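Local coordinates for ABC-type transport system, molybdenum-specific extracellular solute-binding protein (Clostridium difficile, PDB 4KD5) that probably captures molybdate, and perhaps tungstate, outside the cell and delivers it to a membrane ABC transporter for uptake, at residues S45-I50 with Q64-V69; K68-D71 with L75-S78; S78-D83 with K210-L215; F166-D171 with S190-P195. All coordinates share one frame; numbering follows the deposited sequence. Where two conformers were deposited one is given.

Contact 1 (S45-I50 with Q64-V69). With SBT (2-butanol), chain G.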
loop_
_atom_site.group_PDB
_atom_site.type_symbol
_atom_site.label_atom_id
_atom_site.label_comp_id
_atom_site.label_asym_id
_atom_site.label_seq_id
_atom_site.Cartn_x
_atom_site.Cartn_y
_atom_site.Cartn_z
ATOM N N SER A 45 -1.474 16.429 -24.267
ATOM C CA SER A 45 -1.772 15.176 -24.952
ATOM C C SER A 45 -1.757 13.998 -23.982
ATOM O O SER A 45 -2.550 13.061 -24.109
ATOM C CB SER A 45 -0.771 14.942 -26.080
ATOM O OG SER A 45 -0.760 16.037 -26.971
ATOM N N LEU A 46 -0.838 14.050 -23.024
ATOM C CA LEU A 46 -0.780 13.065 -21.953
ATOM C C LEU A 46 -2.088 13.067 -21.167
ATOM O O LEU A 46 -2.574 12.017 -20.749
ATOM C CB LEU A 46 0.406 13.356 -21.030
ATOM C CG LEU A 46 1.793 13.320 -21.674
ATOM C CD1 LEU A 46 2.879 13.739 -20.693
ATOM C CD2 LEU A 46 2.090 11.934 -22.224
ATOM N N GLN A 47 -2.653 14.255 -20.977
ATOM C CA GLN A 47 -3.955 14.409 -20.331
ATOM C C GLN A 47 -5.042 13.674 -21.112
ATOM O O GLN A 47 -5.874 12.978 -20.526
ATOM C CB GLN A 47 -4.309 15.898 -20.215
ATOM C CG GLN A 47 -5.743 16.176 -19.783
ATOM C CD GLN A 47 -6.158 17.619 -20.014
ATOM O OE1 GLN A 47 -5.318 18.514 -20.100
ATOM N NE2 GLN A 47 -7.462 17.851 -20.119
ATOM N N GLN A 48 -5.017 13.825 -22.435
ATOM C CA GLN A 48 -6.003 13.202 -23.316
ATOM C C GLN A 48 -5.979 11.676 -23.231
ATOM O O GLN A 48 -7.030 11.038 -23.210
ATOM C CB GLN A 48 -5.785 13.664 -24.762
ATOM C CG GLN A 48 -6.047 15.146 -24.982
ATOM C CD GLN A 48 -5.177 15.749 -26.070
ATOM O OE1 GLN A 48 -4.980 16.963 -26.119
ATOM N NE2 GLN A 48 -4.653 14.902 -26.949
ATOM N N GLN A 49 -4.783 11.098 -23.178
ATOM C CA GLN A 49 -4.637 9.647 -23.061
ATOM C C GLN A 49 -5.239 9.118 -21.762
ATOM O O GLN A 49 -5.939 8.107 -21.760
ATOM C CB GLN A 49 -3.164 9.239 -23.167
ATOM C CG GLN A 49 -2.586 9.366 -24.563
ATOM C CD GLN A 49 -3.350 8.550 -25.587
ATOM O OE1 GLN A 49 -3.435 7.326 -25.485
ATOM N NE2 GLN A 49 -3.921 9.229 -26.578
ATOM N N ILE A 50 -4.953 9.805 -20.662
ATOM C CA ILE A 50 -5.529 9.465 -19.367
ATOM C C ILE A 50 -7.056 9.584 -19.431
ATOM O O ILE A 50 -7.776 8.796 -18.818
ATOM C CB ILE A 50 -4.953 10.368 -18.253
ATOM C CG1 ILE A 50 -3.444 10.160 -18.138
ATOM C CG2 ILE A 50 -5.620 10.095 -16.918
ATOM C CD1 ILE A 50 -2.776 11.055 -17.119
ATOM N N GLN A 64 -0.290 23.425 -14.097
ATOM C CA GLN A 64 -1.425 23.068 -13.250
ATOM C C GLN A 64 -2.736 22.928 -14.018
ATOM O O GLN A 64 -3.695 22.349 -13.511
ATOM C CB GLN A 64 -1.600 24.089 -12.120
ATOM C CG GLN A 64 -0.436 24.187 -11.140
ATOM C CD GLN A 64 -0.480 23.144 -10.031
ATOM O OE1 GLN A 64 0.341 23.175 -9.115
ATOM N NE2 GLN A 64 -1.433 22.221 -10.107
ATOM N N LYS A 65 -2.767 23.464 -15.234
ATOM C CA LYS A 65 -3.976 23.480 -16.062
ATOM C C LYS A 65 -4.535 22.081 -16.330
ATOM O O LYS A 65 -5.732 21.838 -16.177
ATOM C CB LYS A 65 -3.687 24.196 -17.387
ATOM C CG LYS A 65 -4.912 24.737 -18.113
ATOM C CD LYS A 65 -5.474 23.747 -19.137
ATOM C CE LYS A 65 -6.844 24.214 -19.639
ATOM N NZ LYS A 65 -7.378 23.386 -20.762
ATOM N N GLN A 66 -3.661 21.161 -16.718
ATOM C CA GLN A 66 -4.080 19.807 -17.073
ATOM C C GLN A 66 -4.499 18.956 -15.872
ATOM O O GLN A 66 -5.327 18.054 -16.005
ATOM C CB GLN A 66 -2.977 19.112 -17.875
ATOM C CG GLN A 66 -1.606 19.740 -17.691
ATOM C CD GLN A 66 -1.322 20.846 -18.679
ATOM O OE1 GLN A 66 -0.636 21.815 -18.361
ATOM N NE2 GLN A 66 -1.833 20.699 -19.893
HETATM N N MSE A 67 -3.927 19.239 -14.705
HETATM C CA MSE A 67 -4.305 18.546 -13.476
HETATM C C MSE A 67 -5.722 18.922 -13.059
HETATM O O MSE A 67 -6.492 18.071 -12.609
HETATM C CB MSE A 67 -3.320 18.877 -12.355
HETATM C CG MSE A 67 -1.968 18.203 -12.500
HETATM SE SE MSE A 67 -2.086 16.274 -12.231
HETATM C CE MSE A 67 -0.234 15.800 -12.609
ATOM N N LYS A 68 -6.062 20.198 -13.224
ATOM C CA LYS A 68 -7.383 20.697 -12.860
ATOM C C LYS A 68 -8.508 20.032 -13.646
ATOM O O LYS A 68 -9.542 19.683 -13.078
ATOM C CB LYS A 68 -7.438 22.224 -13.010
ATOM C CG LYS A 68 -6.978 22.978 -11.767
ATOM C CD LYS A 68 -6.761 24.462 -12.040
ATOM C CE LYS A 68 -6.254 25.182 -10.797
ATOM N NZ LYS A 68 -5.969 26.623 -11.050
ATOM N N VAL A 69 -8.302 19.860 -14.949
ATOM C CA VAL A 69 -9.280 19.185 -15.796
ATOM C C VAL A 69 -9.437 17.738 -15.351
ATOM O O VAL A 69 -10.549 17.277 -15.095
ATOM C CB VAL A 69 -8.867 19.204 -17.270
ATOM C CG1 VAL A 69 -9.929 18.542 -18.122
ATOM C CG2 VAL A 69 -8.634 20.632 -17.735
HETATM C C1 SBT G . -1.708 27.366 -14.131
HETATM C C2 SBT G . -0.518 26.645 -14.740
HETATM C C3 SBT G . -0.763 26.344 -16.210
HETATM C C4 SBT G . 0.543 26.204 -16.960
HETATM O OH SBT G . 0.623 27.487 -14.616
#

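Contact 2 (K68-D71 with L75-S78)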
loop_
_atom_site.group_PDB
_atom_site.type_symbol
_atom_site.label_atom_id
_atom_site.label_comp_id
_atom_site.label_asym_id
_atom_site.label_seq_id
_atom_site.Cartn_x
_atom_site.Cartn_y
_atom_site.Cartn_z
ATOM N N LYS A 68 -6.062 20.198 -13.224
ATOM C CA LYS A 68 -7.383 20.697 -12.860
ATOM C C LYS A 68 -8.508 20.032 -13.646
ATOM O O LYS A 68 -9.542 19.683 -13.078
ATOM C CB LYS A 68 -7.438 22.224 -13.010
ATOM C CG LYS A 68 -6.978 22.978 -11.767
ATOM C CD LYS A 68 -6.761 24.462 -12.040
ATOM C CE LYS A 68 -6.254 25.182 -10.797
ATOM N NZ LYS A 68 -5.969 26.623 -11.050
ATOM N N VAL A 69 -8.302 19.860 -14.949
ATOM C CA VAL A 69 -9.280 19.185 -15.796
ATOM C C VAL A 69 -9.437 17.738 -15.351
ATOM O O VAL A 69 -10.549 17.277 -15.095
ATOM C CB VAL A 69 -8.867 19.204 -17.270
ATOM C CG1 VAL A 69 -9.929 18.542 -18.122
ATOM C CG2 VAL A 69 -8.634 20.632 -17.735
ATOM N N LEU A 70 -8.313 17.033 -15.260
ATOM C CA LEU A 70 -8.297 15.638 -14.828
ATOM C C LEU A 70 -9.000 15.422 -13.491
ATOM O O LEU A 70 -9.700 14.428 -13.310
ATOM C CB LEU A 70 -6.860 15.109 -14.767
ATOM C CG LEU A 70 -6.182 14.897 -16.121
ATOM C CD1 LEU A 70 -4.741 14.449 -15.955
ATOM C CD2 LEU A 70 -6.957 13.879 -16.924
ATOM N N ASP A 71 -8.825 16.356 -12.561
ATOM C CA ASP A 71 -9.457 16.245 -11.249
ATOM C C ASP A 71 -10.949 16.566 -11.341
ATOM O O ASP A 71 -11.765 15.984 -10.625
ATOM C CB ASP A 71 -8.764 17.159 -10.236
ATOM C CG ASP A 71 -9.084 16.789 -8.801
ATOM O OD1 ASP A 71 -9.360 15.596 -8.540
ATOM O OD2 ASP A 71 -9.054 17.689 -7.935
ATOM N N LEU A 75 -10.395 11.743 -12.604
ATOM C CA LEU A 75 -9.477 10.734 -13.112
ATOM C C LEU A 75 -8.218 10.656 -12.249
ATOM O O LEU A 75 -7.276 9.928 -12.573
ATOM C CB LEU A 75 -9.112 11.029 -14.569
ATOM C CG LEU A 75 -10.266 10.990 -15.572
ATOM C CD1 LEU A 75 -9.814 11.440 -16.948
ATOM C CD2 LEU A 75 -10.856 9.599 -15.658
ATOM N N LEU A 76 -8.215 11.395 -11.141
ATOM C CA LEU A 76 -7.064 11.430 -10.242
ATOM C C LEU A 76 -7.428 10.943 -8.847
ATOM O O LEU A 76 -8.582 11.059 -8.421
ATOM C CB LEU A 76 -6.500 12.849 -10.139
ATOM C CG LEU A 76 -5.953 13.514 -11.399
ATOM C CD1 LEU A 76 -5.338 14.867 -11.081
ATOM C CD2 LEU A 76 -4.927 12.629 -12.062
ATOM N N VAL A 77 -6.443 10.385 -8.147
ATOM C CA VAL A 77 -6.551 10.177 -6.710
ATOM C C VAL A 77 -6.230 11.535 -6.082
ATOM O O VAL A 77 -5.058 11.889 -5.924
ATOM C CB VAL A 77 -5.563 9.099 -6.217
ATOM C CG1 VAL A 77 -5.800 8.785 -4.750
ATOM C CG2 VAL A 77 -5.709 7.829 -7.041
ATOM N N SER A 78 -7.277 12.290 -5.749
ATOM C CA SER A 78 -7.167 13.703 -5.371
ATOM C C SER A 78 -6.149 14.034 -4.277
ATOM O O SER A 78 -5.397 15.003 -4.394
ATOM C CB SER A 78 -8.540 14.258 -4.978
ATOM O OG SER A 78 -9.440 14.229 -6.063
#

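Contact 3 (S78-D83 with K210-L215)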
loop_
_atom_site.group_PDB
_atom_site.type_symbol
_atom_site.label_atom_id
_atom_site.label_comp_id
_atom_site.label_asym_id
_atom_site.label_seq_id
_atom_site.Cartn_x
_atom_site.Cartn_y
_atom_site.Cartn_z
ATOM N N SER A 78 -7.277 12.290 -5.749
ATOM C CA SER A 78 -7.167 13.703 -5.371
ATOM C C SER A 78 -6.149 14.034 -4.277
ATOM O O SER A 78 -5.397 15.003 -4.394
ATOM C CB SER A 78 -8.540 14.258 -4.978
ATOM O OG SER A 78 -9.440 14.229 -6.063
ATOM N N ASP A 79 -6.131 13.237 -3.214
ATOM C CA ASP A 79 -5.248 13.502 -2.082
ATOM C C ASP A 79 -3.767 13.268 -2.392
ATOM O O ASP A 79 -2.905 13.559 -1.565
ATOM C CB ASP A 79 -5.676 12.695 -0.853
ATOM C CG ASP A 79 -6.292 11.359 -1.216
ATOM O OD1 ASP A 79 -5.899 10.337 -0.608
ATOM O OD2 ASP A 79 -7.176 11.330 -2.098
ATOM N N THR A 80 -3.472 12.753 -3.584
ATOM C CA THR A 80 -2.088 12.572 -4.016
ATOM C C THR A 80 -1.604 13.745 -4.855
ATOM O O THR A 80 -0.459 13.757 -5.299
ATOM C CB THR A 80 -1.884 11.270 -4.813
ATOM O OG1 THR A 80 -2.550 11.367 -6.077
ATOM C CG2 THR A 80 -2.425 10.086 -4.039
HETATM N N MSE A 81 -2.478 14.721 -5.089
HETATM C CA MSE A 81 -2.089 15.893 -5.870
HETATM C C MSE A 81 -1.111 16.759 -5.082
HETATM O O MSE A 81 -1.446 17.281 -4.013
HETATM C CB MSE A 81 -3.312 16.716 -6.286
HETATM C CG MSE A 81 -4.240 15.976 -7.239
HETATM SE SE MSE A 81 -5.960 16.844 -7.516
HETATM C CE MSE A 81 -5.385 18.282 -8.684
ATOM N N LYS A 82 0.100 16.902 -5.614
ATOM C CA LYS A 82 1.152 17.680 -4.965
ATOM C C LYS A 82 2.026 18.395 -5.981
ATOM O O LYS A 82 2.069 18.017 -7.153
ATOM C CB LYS A 82 2.036 16.773 -4.100
ATOM C CG LYS A 82 1.614 16.674 -2.649
ATOM C CD LYS A 82 1.080 15.293 -2.315
ATOM C CE LYS A 82 0.271 15.334 -1.026
ATOM N NZ LYS A 82 -0.184 13.979 -0.604
ATOM N N ASP A 83 2.733 19.419 -5.517
ATOM C CA ASP A 83 3.737 20.072 -6.334
ATOM C C ASP A 83 5.073 19.379 -6.114
ATOM O O ASP A 83 5.629 19.430 -5.018
ATOM C CB ASP A 83 3.826 21.558 -5.980
ATOM C CG ASP A 83 2.586 22.323 -6.382
ATOM O OD1 ASP A 83 1.910 21.880 -7.326
ATOM O OD2 ASP A 83 2.288 23.357 -5.747
ATOM N N LYS A 210 3.644 5.223 -3.113
ATOM C CA LYS A 210 4.954 5.003 -2.510
ATOM C C LYS A 210 6.079 5.549 -3.384
ATOM O O LYS A 210 7.060 6.082 -2.877
ATOM C CB LYS A 210 5.181 3.516 -2.221
ATOM C CG LYS A 210 4.903 3.095 -0.783
ATOM C CD LYS A 210 3.466 3.370 -0.364
ATOM C CE LYS A 210 3.209 2.918 1.070
ATOM N NZ LYS A 210 4.096 3.603 2.057
ATOM N N PHE A 211 5.940 5.413 -4.699
ATOM C CA PHE A 211 6.931 5.979 -5.605
ATOM C C PHE A 211 6.838 7.496 -5.639
ATOM O O PHE A 211 7.842 8.180 -5.817
ATOM C CB PHE A 211 6.806 5.417 -7.022
ATOM C CG PHE A 211 7.717 6.088 -8.013
ATOM C CD1 PHE A 211 9.097 6.000 -7.877
ATOM C CD2 PHE A 211 7.198 6.815 -9.072
ATOM C CE1 PHE A 211 9.940 6.624 -8.786
ATOM C CE2 PHE A 211 8.037 7.438 -9.985
ATOM C CZ PHE A 211 9.407 7.342 -9.841
ATOM N N GLU A 212 5.630 8.023 -5.478
ATOM C CA GLU A 212 5.442 9.470 -5.434
ATOM C C GLU A 212 6.125 10.055 -4.201
ATOM O O GLU A 212 6.713 11.136 -4.262
ATOM C CB GLU A 212 3.954 9.840 -5.439
ATOM C CG GLU A 212 3.707 11.345 -5.484
ATOM C CD GLU A 212 2.245 11.724 -5.334
ATOM O OE1 GLU A 212 1.978 12.760 -4.695
ATOM O OE2 GLU A 212 1.371 11.004 -5.860
ATOM N N GLU A 213 6.057 9.347 -3.078
ATOM C CA GLU A 213 6.688 9.852 -1.863
ATOM C C GLU A 213 8.212 9.810 -1.919
ATOM O O GLU A 213 8.876 10.536 -1.188
ATOM C CB GLU A 213 6.150 9.153 -0.611
ATOM C CG GLU A 213 5.233 10.036 0.236
ATOM C CD GLU A 213 5.929 11.280 0.779
ATOM O OE1 GLU A 213 5.225 12.262 1.092
ATOM O OE2 GLU A 213 7.174 11.277 0.904
ATOM N N PHE A 214 8.765 8.978 -2.795
ATOM C CA PHE A 214 10.208 8.981 -3.010
ATOM C C PHE A 214 10.601 10.271 -3.717
ATOM O O PHE A 214 11.632 10.869 -3.421
ATOM C CB PHE A 214 10.658 7.776 -3.839
ATOM C CG PHE A 214 12.095 7.847 -4.270
ATOM C CD1 PHE A 214 13.118 7.693 -3.346
ATOM C CD2 PHE A 214 12.425 8.066 -5.600
ATOM C CE1 PHE A 214 14.449 7.760 -3.739
ATOM C CE2 PHE A 214 13.752 8.134 -6.002
ATOM C CZ PHE A 214 14.766 7.979 -5.068
ATOM N N LEU A 215 9.758 10.685 -4.655
ATOM C CA LEU A 215 9.969 11.915 -5.406
ATOM C C LEU A 215 9.900 13.129 -4.486
ATOM O O LEU A 215 10.654 14.087 -4.649
ATOM C CB LEU A 215 8.924 12.035 -6.518
ATOM C CG LEU A 215 8.835 10.891 -7.526
ATOM C CD1 LEU A 215 7.724 11.133 -8.541
ATOM C CD2 LEU A 215 10.160 10.713 -8.235
#

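Contact 4 (F166-D171 with S190-P195)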
loop_
_atom_site.group_PDB
_atom_site.type_symbol
_atom_site.label_atom_id
_atom_site.label_comp_id
_atom_site.label_asym_id
_atom_site.label_seq_id
_atom_site.Cartn_x
_atom_site.Cartn_y
_atom_site.Cartn_z
ATOM N N PHE A 166 16.871 34.921 -21.311
ATOM C CA PHE A 166 16.001 34.431 -20.246
ATOM C C PHE A 166 15.677 32.962 -20.476
ATOM O O PHE A 166 15.256 32.568 -21.565
ATOM C CB PHE A 166 14.718 35.261 -20.156
ATOM C CG PHE A 166 14.884 36.544 -19.396
ATOM C CD1 PHE A 166 14.782 36.558 -18.015
ATOM C CD2 PHE A 166 15.148 37.734 -20.059
ATOM C CE1 PHE A 166 14.936 37.737 -17.304
ATOM C CE2 PHE A 166 15.304 38.916 -19.352
ATOM C CZ PHE A 166 15.197 38.917 -17.974
ATOM N N VAL A 167 15.877 32.154 -19.441
ATOM C CA VAL A 167 15.845 30.708 -19.598
ATOM C C VAL A 167 15.560 30.045 -18.245
ATOM O O VAL A 167 15.715 30.685 -17.210
ATOM C CB VAL A 167 17.183 30.237 -20.215
ATOM C CG1 VAL A 167 18.065 29.583 -19.173
ATOM C CG2 VAL A 167 16.948 29.309 -21.382
ATOM N N TYR A 168 15.112 28.791 -18.247
ATOM C CA TYR A 168 14.944 28.057 -16.990
ATOM C C TYR A 168 16.310 27.642 -16.447
ATOM O O TYR A 168 17.236 27.414 -17.220
ATOM C CB TYR A 168 14.070 26.815 -17.182
ATOM C CG TYR A 168 12.608 27.099 -17.423
ATOM C CD1 TYR A 168 12.057 28.332 -17.114
ATOM C CD2 TYR A 168 11.777 26.127 -17.953
ATOM C CE1 TYR A 168 10.719 28.589 -17.332
ATOM C CE2 TYR A 168 10.442 26.374 -18.173
ATOM C CZ TYR A 168 9.920 27.608 -17.861
ATOM O OH TYR A 168 8.590 27.860 -18.077
ATOM N N PHE A 169 16.442 27.527 -15.129
ATOM C CA PHE A 169 17.718 27.112 -14.560
ATOM C C PHE A 169 18.090 25.706 -15.018
ATOM O O PHE A 169 19.261 25.405 -15.231
ATOM C CB PHE A 169 17.685 27.176 -13.038
ATOM C CG PHE A 169 19.035 27.033 -12.406
ATOM C CD1 PHE A 169 20.033 27.964 -12.660
ATOM C CD2 PHE A 169 19.310 25.977 -11.554
ATOM C CE1 PHE A 169 21.281 27.838 -12.080
ATOM C CE2 PHE A 169 20.559 25.846 -10.967
ATOM C CZ PHE A 169 21.545 26.779 -11.232
ATOM N N SER A 170 17.083 24.852 -15.177
ATOM C CA SER A 170 17.308 23.469 -15.592
ATOM C C SER A 170 17.855 23.365 -17.013
ATOM O O SER A 170 18.433 22.341 -17.387
ATOM C CB SER A 170 16.031 22.641 -15.452
ATOM O OG SER A 170 14.968 23.184 -16.200
ATOM N N ASP A 171 17.672 24.422 -17.801
ATOM C CA ASP A 171 18.211 24.467 -19.157
ATOM C C ASP A 171 19.682 24.877 -19.158
ATOM O O ASP A 171 20.333 24.866 -20.200
ATOM C CB ASP A 171 17.410 25.448 -20.018
ATOM C CG ASP A 171 15.959 25.036 -20.191
ATOM O OD1 ASP A 171 15.687 23.828 -20.359
ATOM O OD2 ASP A 171 15.089 25.933 -20.172
ATOM N N SER A 190 4.248 34.141 -12.249
ATOM C CA SER A 190 3.446 32.993 -11.833
ATOM C C SER A 190 4.356 31.795 -11.572
ATOM O O SER A 190 5.336 31.595 -12.290
ATOM C CB SER A 190 2.433 32.648 -12.923
ATOM O OG SER A 190 1.575 31.597 -12.523
ATOM N N PRO A 191 4.038 30.997 -10.538
ATOM C CA PRO A 191 4.869 29.843 -10.171
ATOM C C PRO A 191 5.094 28.890 -11.342
ATOM O O PRO A 191 4.133 28.486 -12.004
ATOM C CB PRO A 191 4.032 29.146 -9.095
ATOM C CG PRO A 191 3.222 30.244 -8.495
ATOM C CD PRO A 191 2.886 31.157 -9.635
ATOM N N ILE A 192 6.357 28.551 -11.593
ATOM C CA ILE A 192 6.717 27.591 -12.631
ATOM C C ILE A 192 6.844 26.210 -11.986
ATOM O O ILE A 192 7.943 25.773 -11.653
ATOM C CB ILE A 192 8.050 27.976 -13.304
ATOM C CG1 ILE A 192 8.074 29.472 -13.635
ATOM C CG2 ILE A 192 8.282 27.150 -14.562
ATOM C CD1 ILE A 192 9.364 29.954 -14.286
ATOM N N THR A 193 5.715 25.522 -11.819
ATOM C CA THR A 193 5.684 24.289 -11.033
ATOM C C THR A 193 5.362 23.039 -11.845
ATOM O O THR A 193 4.705 23.108 -12.881
ATOM C CB THR A 193 4.693 24.389 -9.864
ATOM O OG1 THR A 193 3.357 24.449 -10.371
ATOM C CG2 THR A 193 4.971 25.620 -9.034
ATOM N N TYR A 194 5.814 21.896 -11.340
ATOM C CA TYR A 194 5.513 20.611 -11.952
ATOM C C TYR A 194 4.714 19.767 -10.964
ATOM O O TYR A 194 5.272 19.232 -10.004
ATOM C CB TYR A 194 6.806 19.896 -12.369
ATOM C CG TYR A 194 7.669 20.681 -13.343
ATOM C CD1 TYR A 194 8.483 21.714 -12.901
ATOM C CD2 TYR A 194 7.673 20.383 -14.698
ATOM C CE1 TYR A 194 9.270 22.437 -13.783
ATOM C CE2 TYR A 194 8.461 21.099 -15.590
ATOM C CZ TYR A 194 9.257 22.125 -15.124
ATOM O OH TYR A 194 10.042 22.843 -15.997
ATOM N N PRO A 195 3.393 19.664 -11.181
ATOM C CA PRO A 195 2.553 18.879 -10.268
ATOM C C PRO A 195 2.619 17.384 -10.562
ATOM O O PRO A 195 2.806 16.992 -11.721
ATOM C CB PRO A 195 1.143 19.404 -10.552
ATOM C CG PRO A 195 1.195 19.857 -11.975
ATOM C CD PRO A 195 2.605 20.341 -12.229
#

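Contact 1 (S45-I50 with Q64-V69)
Gln47 reaches across from helix 43-52 to Gln66 and Val69 on helix 65-72, joining two neighbouring helices of an alpha/beta lobe in the periplasmic-binding-protein fold. Strand 58-60 lies between the two helices in the chain, and its partner strand 6-13 runs parallel to it. The backbones come nearest at Gln47 and Gln66, whose CA atoms are 6.3 Å apart, and the contact is a small one near the surface.

Gln47 spans the distance between the helices because its chain is nearly straight: CG stands anti to the backbone N (chi1 170°) and the chain continues extended to the amide. The two ends of that amide then serve different neighbours. Gln47 OE1 rests on the base of the Gln66 side chain, 3.3 Å from Gln66 CB, while NE2 lies against the methyl and methine carbons of Val69. The polar need of NE2 is met within its own helix by a hydrogen bond to Glu51, one turn on, which helps fix the rotation of the amide. Glutamine suits this half-open position, since its length brings the amide across to rest on carbon while NE2 keeps its polar partner.

Gln66 bends at chi2; its side chain lies about 4 Å from that of Ser43, a predicted molybdate ligand, and the two glutamine amide planes are 66° apart. At the start of the same segment a 2-butanol molecule sits by the backbone, its C2 3.3 Å from Gln64 N. Val69, compact and beta-branched, offers an apolar flank to Gln47, with Val69 CG1 3.2 Å from Gln47 NE2.

Contact 2 (K68-D71 with L75-S78)
Leu70 is held to the residues that follow its helix in two ways, through its carbonyl and through its side chain. The amide of Leu75 gives a nearly straight hydrogen bond to Leu70 O (N to O 2.9 Å, 172° at the hydrogen), using a carbonyl five residues back. Leu70 CD2 meets Leu75 CD1 at 3.8 Å, the two side chains crossing at about a right angle, while Leu70 CB lies 3.8 Å from Leu76 CG. Leucine suits all three places, because it supplies apolar surface along its whole side chain.

Asp71 works at the polar margin. Its CG is swung anti to the backbone N (chi1 -163°), which brings Asp71 OD1 to 2.8 Å from Ser78 OG. The single proton of that hydroxyl has two acceptors within reach, Asp71 OD1 and Asp149 of the second subunit. The two carboxylates also lie close together, which would be expected to raise the pKa of one or both.

Farther out, backbone hydrogen bonds of Leu75 with Lys200 and of Val77 with Val198 fasten the returning chain beside strand 193-198. The whole forms the C-terminal end of helix 65-72 and the loop returning to strand 82-94 in an alpha/beta lobe, at the interface with the second subunit.

Contact 3 (S78-D83 with K210-L215)
Glu212 is fully stretched, with CG anti to the backbone N (chi1 -176°) and the chain extended beyond it, which sends its carboxyl group from helix 205-215 to Thr80. Glu212 OE1 comes to 2.7 Å from Thr80 O, and Glu212 OE2 lies 3.4 Å from Thr80 CB. The glutamate is buried, and its side chain packs on Val196, Val198 and Leu58.

Lys82 crosses Glu212 at about a right angle and touches it with its chain: Lys82 CD is 3.6 Å from Glu212 OE1. Its ammonium group goes elsewhere, bending back so that Lys82 NZ donates to Asp79 O (2.9 Å) in the carbonyl plane. The Lys82 charge, with NZ 4.8 Å from Glu212 OE1 and not in contact, would tend to lower the acid's pKa.

Thr80 OG1, placed between the backbone N and the carbonyl carbon, hydrogen-bonds Val77 O and Val198 N, a double role that a hydroxyl can fill and that holds the turn to strand 193-198. Met81 N bonds back to Ser78 O, and the backbone angles of Asp79 and Thr80 are those of a type I beta turn. A turn leading into a sheet strand, faced by a packed helix, belongs to the alpha/beta architecture of these binding proteins.

Contact 4 (F166-D171 with S190-P195)
Tyr168 and Ile192 point at each other from opposite directions, while Tyr194 crosses Tyr168 obliquely. The setting is the two-lobed periplasmic-binding-protein fold: Tyr168 ends strand 164-168, and the segment 190-195 runs into strand 193-198, which pairs with the long strand 82-94.

Ile192 meets the outer part of the tyrosine ring with two of its branches. Ile192 CD1 lies 3.6 Å from Tyr168 CE1, and Ile192 CG2 lies 3.6 Å from Tyr168 OH. This double touch follows from chi1 of -46°, which leaves CG2 anti to the backbone N and CG1 beside it, so both branches lie along the CE1-CZ-OH part of the tyrosine. The long aromatic side chain of Tyr168 suits the facing position by giving Ile192 an apolar surface to pack on.

Tyr194 OH lies 4.2 Å from both CD2 and CE2 of Tyr168. This hydroxyl is hydrogen-bonded to Asn87 and so is held in place from strand 82-94, and the Tyr194 ring also makes an edge-to-face contact with Tyr229. Tyr168 is a predicted molybdate ligand, and Ser15, another, lies about 5 Å from Tyr194 between side chains. A weak hydrogen bond steadies the backbone at the turn, from Tyr168 N to Asp171 OD2 at 3.4 Å and 137°.

In the fold
Contacts 1 and 2 share Lys68 and Val69 and lie only 8 Å apart centre to centre. The selenium of selenomethionine Met67 touches Leu76 CD1 at 3.7 Å, joining the helix pair to the returning chain. Contact 2 passes to contact 3 at Ser78, and both touch the second subunit. Contact 4 is nested in the chain loop closed by contact 3, and the two centres are 20 Å apart; Lys82 O and Pro195 CB touch at 3.8 Å. Contact 4 holds Tyr168 of the predicted molybdate site, and contact 1 comes near that site through Gln66, whose side chain is about 11 Å from that of Tyr168. The Ile192 side chain is about 8 Å from 2-butanol.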